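Local coordinates for water-soluble chlorophyll protein (Brassicaceae, PDB 5HPZ), which binds chlorophyll in a water-soluble tetramer and may also inhibit proteases, at residues 28-33 and 45-50. Sequence-based numbering, arbitrary orientation. Where two conformers were deposited one is given.
With 68G (13'2-hydroxyl-Chlorophyll a), chain C.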
ATOM      1  N   GLY A  28      12.421  17.169  -6.776  1.00 39.57           N
ATOM      2  CA  GLY A  28      11.377  18.001  -7.440  1.00 33.59           C
ATOM      3  C   GLY A  28      10.622  18.859  -6.477  1.00 34.59           C
ATOM      4  O   GLY A  28      11.165  19.253  -5.440  1.00 34.04           O
ATOM      5  N   GLY A  29       9.356  19.121  -6.795  1.00 29.17           N
ATOM      6  CA  GLY A  29       8.504  19.991  -5.988  1.00 29.08           C
ATOM      7  C   GLY A  29       7.907  19.296  -4.788  1.00 25.74           C
ATOM      8  O   GLY A  29       8.149  18.120  -4.570  1.00 29.81           O
ATOM      9  N   LEU A  30       7.122  20.051  -4.028  1.00 26.09           N
ATOM     10  CA  LEU A  30       6.394  19.581  -2.878  1.00 25.50           C
ATOM     11  C   LEU A  30       5.063  18.956  -3.284  1.00 30.67           C
ATOM     12  O   LEU A  30       4.342  19.510  -4.149  1.00 30.71           O
ATOM     13  CB  LEU A  30       6.101  20.748  -1.922  1.00 24.17           C
ATOM     14  CG  LEU A  30       7.313  21.536  -1.397  1.00 24.82           C
ATOM     15  CD1 LEU A  30       6.916  22.491  -0.319  1.00 24.98           C
ATOM     16  CD2 LEU A  30       8.409  20.554  -0.964  1.00 27.17           C
ATOM     17  N   VAL A  31       4.749  17.836  -2.637  1.00 28.12           N
ATOM     18  CA  VAL A  31       3.615  16.989  -2.985  1.00 28.27           C
ATOM     19  C   VAL A  31       3.030  16.467  -1.692  1.00 25.16           C
ATOM     20  O   VAL A  31       3.748  16.342  -0.665  1.00 22.80           O
ATOM     21  CB  VAL A  31       3.992  15.796  -3.895  1.00 28.95           C
ATOM     22  CG1 VAL A  31       4.548  16.326  -5.210  1.00 29.43           C
ATOM     23  CG2 VAL A  31       4.923  14.800  -3.167  1.00 28.80           C
ATOM     24  N   PRO A  32       1.727  16.189  -1.704  1.00 24.86           N
ATOM     25  CA  PRO A  32       1.164  15.418  -0.589  1.00 25.48           C
ATOM     26  C   PRO A  32       1.742  14.014  -0.507  1.00 24.37           C
ATOM     27  O   PRO A  32       1.997  13.383  -1.554  1.00 26.17           O
ATOM     28  CB  PRO A  32      -0.331  15.308  -0.941  1.00 26.61           C
ATOM     29  CG  PRO A  32      -0.560  16.300  -1.992  1.00 26.48           C
ATOM     30  CD  PRO A  32       0.715  16.449  -2.733  1.00 25.61           C
ATOM     31  N   ALA A  33       1.856  13.491   0.709  1.00 23.45           N
ATOM     32  CA  ALA A  33       2.253  12.128   0.865  1.00 25.87           C
ATOM     33  C   ALA A  33       1.905  11.689   2.212  1.00 25.01           C
ATOM     34  O   ALA A  33       1.938  12.491   3.130  1.00 25.89           O
ATOM     35  CB  ALA A  33       3.754  11.970   0.655  1.00 26.52           C
ATOM     36  N   ILE A  45       3.291  16.559   3.809  1.00 22.13           N
ATOM     37  CA  ILE A  45       3.854  17.176   2.659  1.00 23.98           C
ATOM     38  C   ILE A  45       5.345  16.847   2.564  1.00 23.37           C
ATOM     39  O   ILE A  45       6.083  16.999   3.537  1.00 24.70           O
ATOM     40  CB  ILE A  45       3.669  18.703   2.697  1.00 22.66           C
ATOM     41  CG1 ILE A  45       2.211  19.047   2.977  1.00 23.93           C
ATOM     42  CG2 ILE A  45       4.163  19.282   1.389  1.00 25.01           C
ATOM     43  CD1 ILE A  45       1.949  20.530   3.175  1.00 23.41           C
ATOM     44  N   THR A  46       5.766  16.303   1.426  0.52 24.16           N
ATOM     45  CA  THR A  46       7.180  15.988   1.209  0.52 25.90           C
ATOM     46  C   THR A  46       7.674  16.603  -0.049  1.00 26.96           C
ATOM     47  O   THR A  46       6.875  16.989  -0.922  1.00 27.89           O
ATOM     48  CB  THR A  46       7.501  14.482   1.105  0.52 25.62           C
ATOM     49  OG1 THR A  46       6.803  13.872  -0.016  0.52 26.83           O
ATOM     50  CG2 THR A  46       7.184  13.799   2.391  0.52 26.05           C
ATOM     51  N   GLN A  47       8.996  16.696  -0.145  1.00 24.09           N
ATOM     52  CA  GLN A  47       9.598  16.991  -1.442  1.00 28.13           C
ATOM     53  C   GLN A  47       9.843  15.678  -2.187  1.00 30.17           C
ATOM     54  O   GLN A  47      10.472  14.782  -1.699  1.00 33.78           O
ATOM     55  CB  GLN A  47      10.915  17.757  -1.254  1.00 30.41           C
ATOM     56  CG  GLN A  47      11.586  17.969  -2.603  1.00 35.32           C
ATOM     57  CD  GLN A  47      13.043  18.345  -2.558  1.00 39.34           C
ATOM     58  OE1 GLN A  47      13.699  18.282  -1.499  1.00 36.71           O
ATOM     59  NE2 GLN A  47      13.585  18.737  -3.743  1.00 38.05           N
ATOM     60  N   THR A  48       9.404  15.576  -3.420  1.00 30.87           N
ATOM     61  CA  THR A  48       9.717  14.400  -4.132  1.00 30.39           C
ATOM     62  C   THR A  48      11.232  14.372  -4.496  1.00 29.69           C
ATOM     63  O   THR A  48      11.854  15.384  -4.700  1.00 29.14           O
ATOM     64  CB  THR A  48       8.800  14.223  -5.344  1.00 30.39           C
ATOM     65  OG1 THR A  48       9.112  12.971  -5.954  1.00 37.89           O
ATOM     66  CG2 THR A  48       9.000  15.294  -6.303  1.00 29.20           C
ATOM     67  N   LEU A  49      11.787  13.176  -4.521  1.00 33.60           N
ATOM     68  CA  LEU A  49      13.180  12.916  -4.869  1.00 39.24           C
ATOM     69  C   LEU A  49      13.383  12.850  -6.362  1.00 38.79           C
ATOM     70  O   LEU A  49      14.507  12.872  -6.857  1.00 35.96           O
ATOM     71  CB  LEU A  49      13.599  11.580  -4.257  1.00 41.50           C
ATOM     72  CG  LEU A  49      13.808  11.524  -2.745  1.00 45.63           C
ATOM     73  CD1 LEU A  49      14.066  10.092  -2.315  1.00 43.90           C
ATOM     74  CD2 LEU A  49      14.941  12.487  -2.309  1.00 47.89           C
ATOM     75  N   LEU A  50      12.273  12.744  -7.077  1.00 37.72           N
ATOM     76  CA  LEU A  50      12.311  12.571  -8.515  1.00 36.27           C
ATOM     77  C   LEU A  50      12.551  13.902  -9.195  1.00 33.66           C
ATOM     78  O   LEU A  50      11.767  14.835  -9.059  1.00 36.11           O
ATOM     79  CB  LEU A  50      10.986  11.960  -8.995  1.00 34.50           C
ATOM     80  CG  LEU A  50      10.703  10.517  -8.532  1.00 38.50           C
ATOM     81  CD1 LEU A  50       9.516   9.963  -9.319  1.00 34.17           C
ATOM     82  CD2 LEU A  50      11.916   9.582  -8.660  1.00 40.51           C
TER
HETATM   83  C1  68G C1001       9.218   8.821  -4.883  1.00 44.48           C
HETATM   84  C2  68G C1001       8.694   7.736  -5.832  1.00 44.10           C
HETATM   85  C3  68G C1001       8.767   6.350  -5.362  1.00 47.13           C
HETATM   86  C4  68G C1001       9.411   6.186  -4.023  1.00 55.61           C
HETATM   87  C5  68G C1001       8.364   5.131  -6.195  1.00 47.69           C
HETATM   88  C6  68G C1001       6.883   4.935  -6.257  1.00 48.52           C
HETATM   89  C7  68G C1001       6.232   4.811  -4.920  1.00 46.13           C
HETATM   90  C8  68G C1001       4.889   4.170  -5.203  1.00 47.45           C
HETATM   91  C9  68G C1001       3.916   5.080  -5.992  1.00 46.45           C
HETATM   92  C10 68G C1001       4.234   3.874  -3.878  1.00 49.72           C
HETATM   93  C11 68G C1001       4.336   2.417  -3.693  1.00 53.71           C
HETATM   94  C12 68G C1001       3.493   2.204  -2.442  1.00 55.18           C
HETATM   95  C13 68G C1001       4.330   1.303  -1.534  1.00 56.33           C
HETATM   96  C14 68G C1001       4.711  -0.020  -2.254  1.00 54.50           C
HETATM   97  C15 68G C1001       3.485   1.054  -0.267  1.00 51.60           C
HETATM   98  C16 68G C1001       4.376   0.666   0.910  1.00 53.15           C
HETATM   99  C17 68G C1001       3.370   0.510   2.040  1.00 47.11           C
HETATM  100  C18 68G C1001       4.168   0.068   3.218  1.00 46.71           C
HETATM  101  C19 68G C1001       3.447   0.495   4.475  1.00 44.22           C
HETATM  102  C20 68G C1001       4.187  -1.461   3.190  1.00 54.19           C
HETATM  103  O2A 68G C1001       8.535   8.863  -3.583  1.00 39.43           O
HETATM  104  CGA 68G C1001       8.636  10.151  -3.160  1.00 38.20           C
HETATM  105  O1A 68G C1001       9.354  11.021  -3.680  1.00 39.29           O
HETATM  106  CBA 68G C1001       7.736  10.492  -2.028  1.00 34.79           C
HETATM  107  CAA 68G C1001       6.467  11.148  -2.666  1.00 31.43           C
HETATM  108  C2A 68G C1001       5.557  10.134  -3.439  1.00 27.08           C
HETATM  109  C3A 68G C1001       4.934   9.227  -2.460  1.00 26.11           C
HETATM  110  CMA 68G C1001       4.896   7.891  -3.138  1.00 26.54           C
HETATM  111  C4A 68G C1001       3.548   9.665  -2.272  1.00 24.12           C
HETATM  112  CHB 68G C1001       2.643   9.131  -1.455  1.00 23.29           C
HETATM  113  NA  68G C1001       3.341  10.622  -3.147  1.00 23.88           N
HETATM  114  C1A 68G C1001       4.417  10.871  -3.906  1.00 26.70           C
HETATM  115  CHA 68G C1001       4.370  11.751  -4.921  1.00 28.79           C
HETATM  116  CBD 68G C1001       5.343  12.073  -5.930  1.00 31.34           C
HETATM  117  CGD 68G C1001       5.778  10.898  -6.673  1.00 33.93           C
HETATM  118  O1D 68G C1001       6.989  10.655  -6.892  1.00 35.19           O
HETATM  119  O2D 68G C1001       4.814  10.059  -7.108  1.00 30.19           O
HETATM  120  CED 68G C1001       5.327   8.941  -7.797  1.00 34.20           C
HETATM  121  O   68G C1001       6.528  12.584  -5.449  1.00 32.87           O
HETATM  122  CAD 68G C1001       4.697  13.032  -6.783  1.00 33.22           C
HETATM  123  OBD 68G C1001       5.272  13.609  -7.754  1.00 32.34           O
HETATM  124  C3D 68G C1001       3.420  13.225  -6.334  1.00 32.33           C
HETATM  125  C2D 68G C1001       2.205  13.829  -6.447  1.00 31.17           C
HETATM  126  CMD 68G C1001       1.865  14.726  -7.423  1.00 31.30           C
HETATM  127  C4D 68G C1001       3.276  12.452  -5.257  1.00 29.60           C
HETATM  128  ND  68G C1001       2.062  12.527  -4.739  1.00 31.68           N
HETATM  129  C1D 68G C1001       1.363  13.403  -5.482  1.00 29.67           C
HETATM  130  CHD 68G C1001       0.037  13.749  -5.254  1.00 30.72           C
HETATM  131  C4C 68G C1001      -0.857  13.287  -4.359  1.00 28.83           C
HETATM  132  NC  68G C1001      -0.520  12.402  -3.372  1.00 34.63           N
HETATM  133 MG   68G C1001       1.328  11.551  -3.135  1.00 35.04          MG
HETATM  134  C3C 68G C1001      -2.180  13.576  -4.157  1.00 30.03           C
HETATM  135  CAC 68G C1001      -3.041  14.514  -4.972  1.00 32.88           C
HETATM  136  CBC 68G C1001      -3.496  13.644  -6.195  1.00 32.26           C
HETATM  137  C2C 68G C1001      -2.623  12.859  -3.101  1.00 33.14           C
HETATM  138  CMC 68G C1001      -3.890  12.896  -2.631  1.00 32.25           C
HETATM  139  C1C 68G C1001      -1.590  12.116  -2.604  1.00 27.77           C
HETATM  140  CHC 68G C1001      -1.550  11.247  -1.583  1.00 29.89           C
HETATM  141  C4B 68G C1001      -0.628  10.305  -1.281  1.00 28.66           C
HETATM  142  NB  68G C1001       0.656  10.388  -1.655  1.00 27.10           N
HETATM  143  C1B 68G C1001       1.323   9.321  -1.217  1.00 27.60           C
HETATM  144  C2B 68G C1001       0.424   8.538  -0.554  1.00 29.05           C
HETATM  145  CMB 68G C1001       0.713   7.351   0.036  1.00 26.53           C
HETATM  146  C3B 68G C1001      -0.757   9.178  -0.552  1.00 28.09           C
HETATM  147  CAB 68G C1001      -1.970   8.840  -0.083  1.00 27.20           C
HETATM  148  CBB 68G C1001      -2.285   7.892   1.055  1.00 28.15           C
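V31 and T46 pair across an antiparallel hairpin through two backbone hydrogen bonds, V31 N to T46 O and T46 N to V31 O, both 2.9 Å. Their side chains share the chlorophyll-facing side of the sheet: V31 lays both methyl branches against the macrocycle, CG1 reaching 3.5 Å from C3D of the pigment, while T46 OG1 lies against A33 CB and V31 CG2. The opposite face carries L30, I45 and Q47. There L30 CD2 packs on Q47 CB at 3.8 Å, and L30 CB meets I45 CG2 more loosely. With CG anti to the backbone N (chi1 176°) and the chain extended beyond it, Q47 carries NE2 to G28 O at 3.0 Å, in the carbonyl plane and on a lone pair; the same nitrogen also bonds S25 OG. Replacing Q47 by alanine removes that amide, which is likely to leave G28 O and S25 OG without their common partner and to open a gap where CG and the amide lay beside G28 O. Farther along, T48 N bonds G29 O and G28 N bonds T48 O, which holds G28 and G29 to T48 without continuing the regular register. P32 O ligates the chlorophyll magnesium at 2.5 Å, making this hairpin of the beta-trefoil fold one wall of the pigment pocket.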